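Local coordinates for protein endoglucanase (Thermotoga maritima, PDB 2FVG) that is a member of the M42 peptidase family that probably acts as an aminopeptidase, using two divalent metal cations per subunit, at residues V65-S70 and V78-V83; P243-Y248 and I271-K276. All coordinates share one frame; numbering follows the deposited sequence.

Contact 1: V65-S70 and V78-V83. With EDO (1,2-ethanediol), chain C.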
loop_
_atom_site.group_PDB
_atom_site.type_symbol
_atom_site.label_atom_id
_atom_site.label_comp_id
_atom_site.label_asym_id
_atom_site.label_seq_id
_atom_site.Cartn_x
_atom_site.Cartn_y
_atom_site.Cartn_z
ATOM N N VAL A 65 -2.228 4.712 -7.144
ATOM C CA VAL A 65 -2.697 5.090 -8.467
ATOM C C VAL A 65 -2.606 6.614 -8.655
ATOM O O VAL A 65 -2.746 7.379 -7.690
ATOM C CB VAL A 65 -4.132 4.562 -8.727
ATOM C CG1 VAL A 65 -4.707 5.125 -10.030
ATOM C CG2 VAL A 65 -4.087 3.059 -8.830
ATOM N N GLY A 66 -2.398 7.064 -9.901
ATOM C CA GLY A 66 -2.259 8.499 -10.153
ATOM C C GLY A 66 -2.257 8.815 -11.625
ATOM O O GLY A 66 -2.898 8.113 -12.402
ATOM N N PHE A 67 -1.540 9.873 -12.001
ATOM C CA PHE A 67 -1.503 10.321 -13.382
ATOM C C PHE A 67 -0.120 10.879 -13.670
ATOM O O PHE A 67 0.720 10.991 -12.767
ATOM C CB PHE A 67 -2.571 11.423 -13.605
ATOM C CG PHE A 67 -3.930 11.074 -13.054
ATOM C CD1 PHE A 67 -4.817 10.304 -13.803
ATOM C CD2 PHE A 67 -4.301 11.474 -11.777
ATOM C CE1 PHE A 67 -6.060 9.950 -13.295
ATOM C CE2 PHE A 67 -5.541 11.128 -11.255
ATOM C CZ PHE A 67 -6.429 10.362 -12.020
ATOM N N VAL A 68 0.105 11.252 -14.927
ATOM C CA VAL A 68 1.353 11.851 -15.333
ATOM C C VAL A 68 1.009 12.968 -16.333
ATOM O O VAL A 68 0.070 12.839 -17.120
ATOM C CB VAL A 68 2.356 10.782 -15.847
ATOM C CG1 VAL A 68 1.872 10.109 -17.139
ATOM C CG2 VAL A 68 3.759 11.358 -15.995
ATOM N N VAL A 69 1.724 14.089 -16.238
ATOM C CA VAL A 69 1.485 15.225 -17.108
ATOM C C VAL A 69 1.998 14.863 -18.486
ATOM O O VAL A 69 3.207 14.651 -18.701
ATOM C CB VAL A 69 2.144 16.512 -16.590
ATOM C CG1 VAL A 69 1.876 17.651 -17.550
ATOM C CG2 VAL A 69 1.626 16.851 -15.184
ATOM N N SER A 70 1.063 14.755 -19.415
ATOM C CA SER A 70 1.414 14.394 -20.780
ATOM C C SER A 70 1.549 15.621 -21.673
ATOM O O SER A 70 2.257 15.583 -22.674
ATOM C CB SER A 70 0.427 13.365 -21.348
ATOM O OG SER A 70 -0.906 13.839 -21.309
ATOM N N VAL A 78 -3.485 21.458 -18.193
ATOM C CA VAL A 78 -2.630 20.325 -18.537
ATOM C C VAL A 78 -3.435 19.061 -18.833
ATOM O O VAL A 78 -4.475 18.825 -18.223
ATOM C CB VAL A 78 -1.501 20.018 -17.466
ATOM C CG1 VAL A 78 -0.735 21.291 -17.086
ATOM C CG2 VAL A 78 -2.055 19.384 -16.247
ATOM N N SER A 79 -2.952 18.287 -19.807
ATOM C CA SER A 79 -3.509 16.991 -20.162
ATOM C C SER A 79 -2.723 15.966 -19.342
ATOM O O SER A 79 -1.569 16.205 -18.963
ATOM C CB SER A 79 -3.337 16.702 -21.650
ATOM O OG SER A 79 -3.990 17.683 -22.462
ATOM N N PHE A 80 -3.336 14.819 -19.088
ATOM C CA PHE A 80 -2.710 13.794 -18.264
ATOM C C PHE A 80 -3.103 12.386 -18.713
ATOM O O PHE A 80 -4.104 12.190 -19.418
ATOM C CB PHE A 80 -3.065 14.036 -16.792
ATOM C CG PHE A 80 -4.541 13.964 -16.503
ATOM C CD1 PHE A 80 -5.373 15.054 -16.748
ATOM C CD2 PHE A 80 -5.099 12.801 -15.972
ATOM C CE1 PHE A 80 -6.743 14.988 -16.478
ATOM C CE2 PHE A 80 -6.464 12.720 -15.703
ATOM C CZ PHE A 80 -7.291 13.811 -15.955
ATOM N N LEU A 81 -2.283 11.414 -18.346
ATOM C CA LEU A 81 -2.555 10.032 -18.672
ATOM C C LEU A 81 -2.505 9.283 -17.355
ATOM O O LEU A 81 -1.706 9.650 -16.493
ATOM C CB LEU A 81 -1.500 9.483 -19.636
ATOM C CG LEU A 81 -1.350 10.151 -21.008
ATOM C CD1 LEU A 81 -0.068 9.673 -21.682
ATOM C CD2 LEU A 81 -2.572 9.913 -21.890
ATOM N N PRO A 82 -3.357 8.248 -17.193
ATOM C CA PRO A 82 -3.425 7.445 -15.968
ATOM C C PRO A 82 -2.169 6.631 -15.692
ATOM O O PRO A 82 -1.430 6.286 -16.618
ATOM C CB PRO A 82 -4.586 6.485 -16.239
ATOM C CG PRO A 82 -4.653 6.397 -17.740
ATOM C CD PRO A 82 -4.333 7.787 -18.200
ATOM N N VAL A 83 -1.932 6.358 -14.412
ATOM C CA VAL A 83 -0.830 5.509 -13.963
ATOM C C VAL A 83 -1.505 4.555 -12.983
ATOM O O VAL A 83 -1.657 4.862 -11.815
ATOM C CB VAL A 83 0.313 6.305 -13.284
ATOM C CG1 VAL A 83 1.416 5.371 -12.792
ATOM C CG2 VAL A 83 0.900 7.330 -14.237
HETATM C C1 EDO C . -5.171 6.404 -3.917
HETATM O O1 EDO C . -4.855 7.153 -5.085
HETATM C C2 EDO C . -6.646 6.026 -3.974
HETATM O O2 EDO C . -7.092 5.627 -2.676
#
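Leu81 O is gripped by two neighbouring groups of the facing strand: Val68 N donates a hydrogen bond to it at 2.9 Å, nearly in line with the C=O, and Phe67 CA adds a CA-H...O contact at 3.2 Å. Leu81 N returns a bond to Val68 O, and the pairs Gly66 with Val83 and Ser70 N to Ser79 O carry the same antiparallel hairpin along. Gly66 O accepts Val83 N at 2.8 Å from well above its carbonyl plane, and so not on a lone pair. On one face the edge of Phe80 meets the face of Phe67 in a T-shaped stack, planes 82° apart, with Phe80 CD2 only 3.3 Å from Phe67 CD1. With its CG between backbone N and carbonyl carbon (chi1 61°), Phe80 lies alongside Phe67. The opposite face carries Val68, Leu81 and Val83; Val83 CG2 comes to 4.1 Å from Val68 CB. At the loop end, 1,2-ethanediol O1 makes a weak bond to Val65 O. Strand 66-72 is flanked on its other side by strand 147-150, whose Phe150 meets Phe67 edge-to-face, and strand 78-83 rests Phe80 on Leu126 and Ile128 of strand 126-129.

Contact 2: P243-Y248 and I271-K276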
loop_
_atom_site.group_PDB
_atom_site.type_symbol
_atom_site.label_atom_id
_atom_site.label_comp_id
_atom_site.label_asym_id
_atom_site.label_seq_id
_atom_site.Cartn_x
_atom_site.Cartn_y
_atom_site.Cartn_z
ATOM N N PRO A 243 -8.257 -9.034 10.235
ATOM C CA PRO A 243 -7.504 -9.208 9.003
ATOM C C PRO A 243 -7.994 -10.429 8.240
ATOM O O PRO A 243 -8.366 -11.452 8.860
ATOM C CB PRO A 243 -6.073 -9.447 9.481
ATOM C CG PRO A 243 -6.212 -9.889 10.947
ATOM C CD PRO A 243 -7.398 -9.101 11.439
ATOM N N ALA A 244 -7.971 -10.322 6.915
ATOM C CA ALA A 244 -8.382 -11.387 5.992
ATOM C C ALA A 244 -7.186 -12.253 5.651
ATOM O O ALA A 244 -6.133 -11.730 5.315
ATOM C CB ALA A 244 -8.953 -10.780 4.665
ATOM N N ILE A 245 -7.356 -13.575 5.705
ATOM C CA ILE A 245 -6.271 -14.517 5.405
ATOM C C ILE A 245 -6.589 -15.117 4.030
ATOM O O ILE A 245 -7.623 -15.757 3.852
ATOM C CB ILE A 245 -6.126 -15.553 6.564
ATOM C CG1 ILE A 245 -5.886 -14.801 7.883
ATOM C CG2 ILE A 245 -4.942 -16.494 6.349
ATOM C CD1 ILE A 245 -5.871 -15.698 9.098
ATOM N N THR A 246 -5.752 -14.826 3.033
ATOM C CA THR A 246 -5.962 -15.319 1.693
ATOM C C THR A 246 -5.700 -16.821 1.574
ATOM O O THR A 246 -4.695 -17.334 2.067
ATOM C CB THR A 246 -5.104 -14.529 0.680
ATOM O OG1 THR A 246 -5.462 -13.151 0.752
ATOM C CG2 THR A 246 -5.323 -14.996 -0.723
ATOM N N PHE A 247 -6.614 -17.521 0.915
ATOM C CA PHE A 247 -6.487 -18.965 0.696
ATOM C C PHE A 247 -5.872 -19.263 -0.681
ATOM O O PHE A 247 -5.058 -20.170 -0.818
ATOM C CB PHE A 247 -7.851 -19.660 0.863
ATOM C CG PHE A 247 -7.817 -21.153 0.615
ATOM C CD1 PHE A 247 -7.440 -22.038 1.622
ATOM C CD2 PHE A 247 -8.176 -21.672 -0.620
ATOM C CE1 PHE A 247 -7.413 -23.412 1.388
ATOM C CE2 PHE A 247 -8.154 -23.050 -0.856
ATOM C CZ PHE A 247 -7.777 -23.916 0.147
ATOM N N TYR A 248 -6.281 -18.497 -1.687
ATOM C CA TYR A 248 -5.788 -18.620 -3.039
ATOM C C TYR A 248 -5.564 -17.216 -3.580
ATOM O O TYR A 248 -6.427 -16.346 -3.404
ATOM C CB TYR A 248 -6.821 -19.344 -3.908
ATOM C CG TYR A 248 -6.575 -19.235 -5.404
ATOM C CD1 TYR A 248 -5.708 -20.112 -6.057
ATOM C CD2 TYR A 248 -7.227 -18.257 -6.167
ATOM C CE1 TYR A 248 -5.487 -20.009 -7.442
ATOM C CE2 TYR A 248 -7.020 -18.147 -7.544
ATOM C CZ TYR A 248 -6.154 -19.027 -8.174
ATOM O OH TYR A 248 -5.964 -18.921 -9.540
ATOM N N ILE A 271 -6.784 -13.498 18.113
ATOM C CA ILE A 271 -6.801 -12.418 17.142
ATOM C C ILE A 271 -7.929 -12.724 16.160
ATOM O O ILE A 271 -7.923 -13.793 15.559
ATOM C CB ILE A 271 -5.466 -12.311 16.367
ATOM C CG1 ILE A 271 -4.314 -11.977 17.309
ATOM C CG2 ILE A 271 -5.563 -11.244 15.300
ATOM C CD1 ILE A 271 -2.943 -11.990 16.625
ATOM N N PRO A 272 -8.913 -11.809 16.036
ATOM C CA PRO A 272 -10.006 -12.013 15.094
ATOM C C PRO A 272 -9.472 -12.000 13.680
ATOM O O PRO A 272 -8.560 -11.221 13.356
ATOM C CB PRO A 272 -10.905 -10.786 15.307
ATOM C CG PRO A 272 -10.477 -10.189 16.599
ATOM C CD PRO A 272 -9.050 -10.544 16.784
ATOM N N PHE A 273 -10.028 -12.855 12.832
ATOM C CA PHE A 273 -9.597 -12.886 11.439
ATOM C C PHE A 273 -10.785 -13.319 10.635
ATOM O O PHE A 273 -11.769 -13.786 11.209
ATOM C CB PHE A 273 -8.445 -13.875 11.220
ATOM C CG PHE A 273 -8.816 -15.339 11.494
ATOM C CD1 PHE A 273 -8.833 -15.838 12.788
ATOM C CD2 PHE A 273 -9.129 -16.208 10.446
ATOM C CE1 PHE A 273 -9.182 -17.188 13.046
ATOM C CE2 PHE A 273 -9.462 -17.548 10.692
ATOM C CZ PHE A 273 -9.491 -18.035 11.989
ATOM N N GLN A 274 -10.703 -13.152 9.319
ATOM C CA GLN A 274 -11.773 -13.613 8.441
ATOM C C GLN A 274 -11.125 -14.200 7.213
ATOM O O GLN A 274 -9.929 -14.020 7.017
ATOM C CB GLN A 274 -12.734 -12.470 8.038
ATOM C CG GLN A 274 -12.078 -11.272 7.316
ATOM C CD GLN A 274 -13.044 -10.114 7.137
ATOM O OE1 GLN A 274 -14.174 -10.313 6.714
ATOM N NE2 GLN A 274 -12.605 -8.895 7.466
HETATM N N MSE A 275 -11.903 -14.937 6.423
HETATM C CA MSE A 275 -11.441 -15.443 5.143
HETATM C C MSE A 275 -11.527 -14.294 4.176
HETATM O O MSE A 275 -12.363 -13.420 4.304
HETATM C CB MSE A 275 -12.328 -16.565 4.618
HETATM C CG MSE A 275 -12.421 -17.768 5.540
HETATM SE SE MSE A 275 -10.645 -18.593 5.822
HETATM C CE MSE A 275 -11.108 -19.976 7.205
ATOM N N LYS A 276 -10.655 -14.314 3.191
ATOM C CA LYS A 276 -10.627 -13.317 2.173
ATOM C C LYS A 276 -11.751 -13.621 1.173
ATOM O O LYS A 276 -11.797 -14.713 0.594
ATOM C CB LYS A 276 -9.261 -13.385 1.510
ATOM C CG LYS A 276 -9.161 -12.685 0.171
ATOM C CD LYS A 276 -9.003 -11.212 0.307
ATOM C CE LYS A 276 -9.016 -10.576 -1.084
ATOM N NZ LYS A 276 -8.077 -11.226 -2.053
HETATM O O HOH W 1 -9.587 -17.102 2.200
#
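A beta-alpha-beta crossover brings these two short strands side by side: strand 244-245 leads through helix 256-268 to strand 274-275, which runs parallel to the first. The backbone follows the alternating parallel pattern. Gln274 N donates to Pro243 O at 2.9 Å, and Gln274 O in turn accepts Ile245 N at 2.9 Å, so both polar backbone atoms of Gln274 are spent on residues flanking Ala244. Ala244 CA adds a CA-H...O contact to Gln274 O, giving that oxygen a second partner. One step on, the pairing slackens. Lys276 N reaches Ile245 O only weakly, at 3.4 Å, and a water bridges the same two atoms, donating to Ile245 O at 2.9 Å and accepting from Lys276 N. At the other end Pro272 O packs close against the ring of Pro243, 3.1 Å from its CD.

Ala244 and Gln274 point to one face of the sheet, Ile245 and Met275 to the other. Ile245 sends CD1 at the end of its chain obliquely to the Phe273 ring, 3.6 Å from CD2. On the face of Ala244 and Gln274, the Ala244 methyl lies against the backbone of Lys276, with CB 3.9 Å from CA. Lys276 sets off with CG anti to its backbone N (chi1 164°), which lays its chain alongside Thr246; Lys276 CG is 3.8 Å from Thr246 OG1. The Gln274 amide is anchored outside the pair, its NE2 bonding to the carbonyls of His238 and Gly242. Helix 256-268 covers the Ile245 face, with Ile262 against Ile245, Ala266 and Lys267 by Phe273, and Phe259 by selenomethionine Met275; strand 297-306 pairs antiparallel with strand 244-245, and helix 316-332 packs on Pro243.

In the fold
From the N terminus the chain first makes contact 1, where strand 66-72 turns back after a short connection to pair with strand 78-83. That hairpin belongs to the six-stranded antiparallel sheet, and its start at Val65 lies close to the predicted metal ligand Asp167. Contact 2 comes much later and closes a longer loop, filled mostly by helix 256-268, at one margin of the larger mixed sheet; Lys276 there lies near the predicted metal ligand Glu220. The two loops follow in series, neither nested nor crossed. Their centres are about 35 Å apart, on opposite sides of the chain's centre; they do not touch, and each joins two strands within its own sheet.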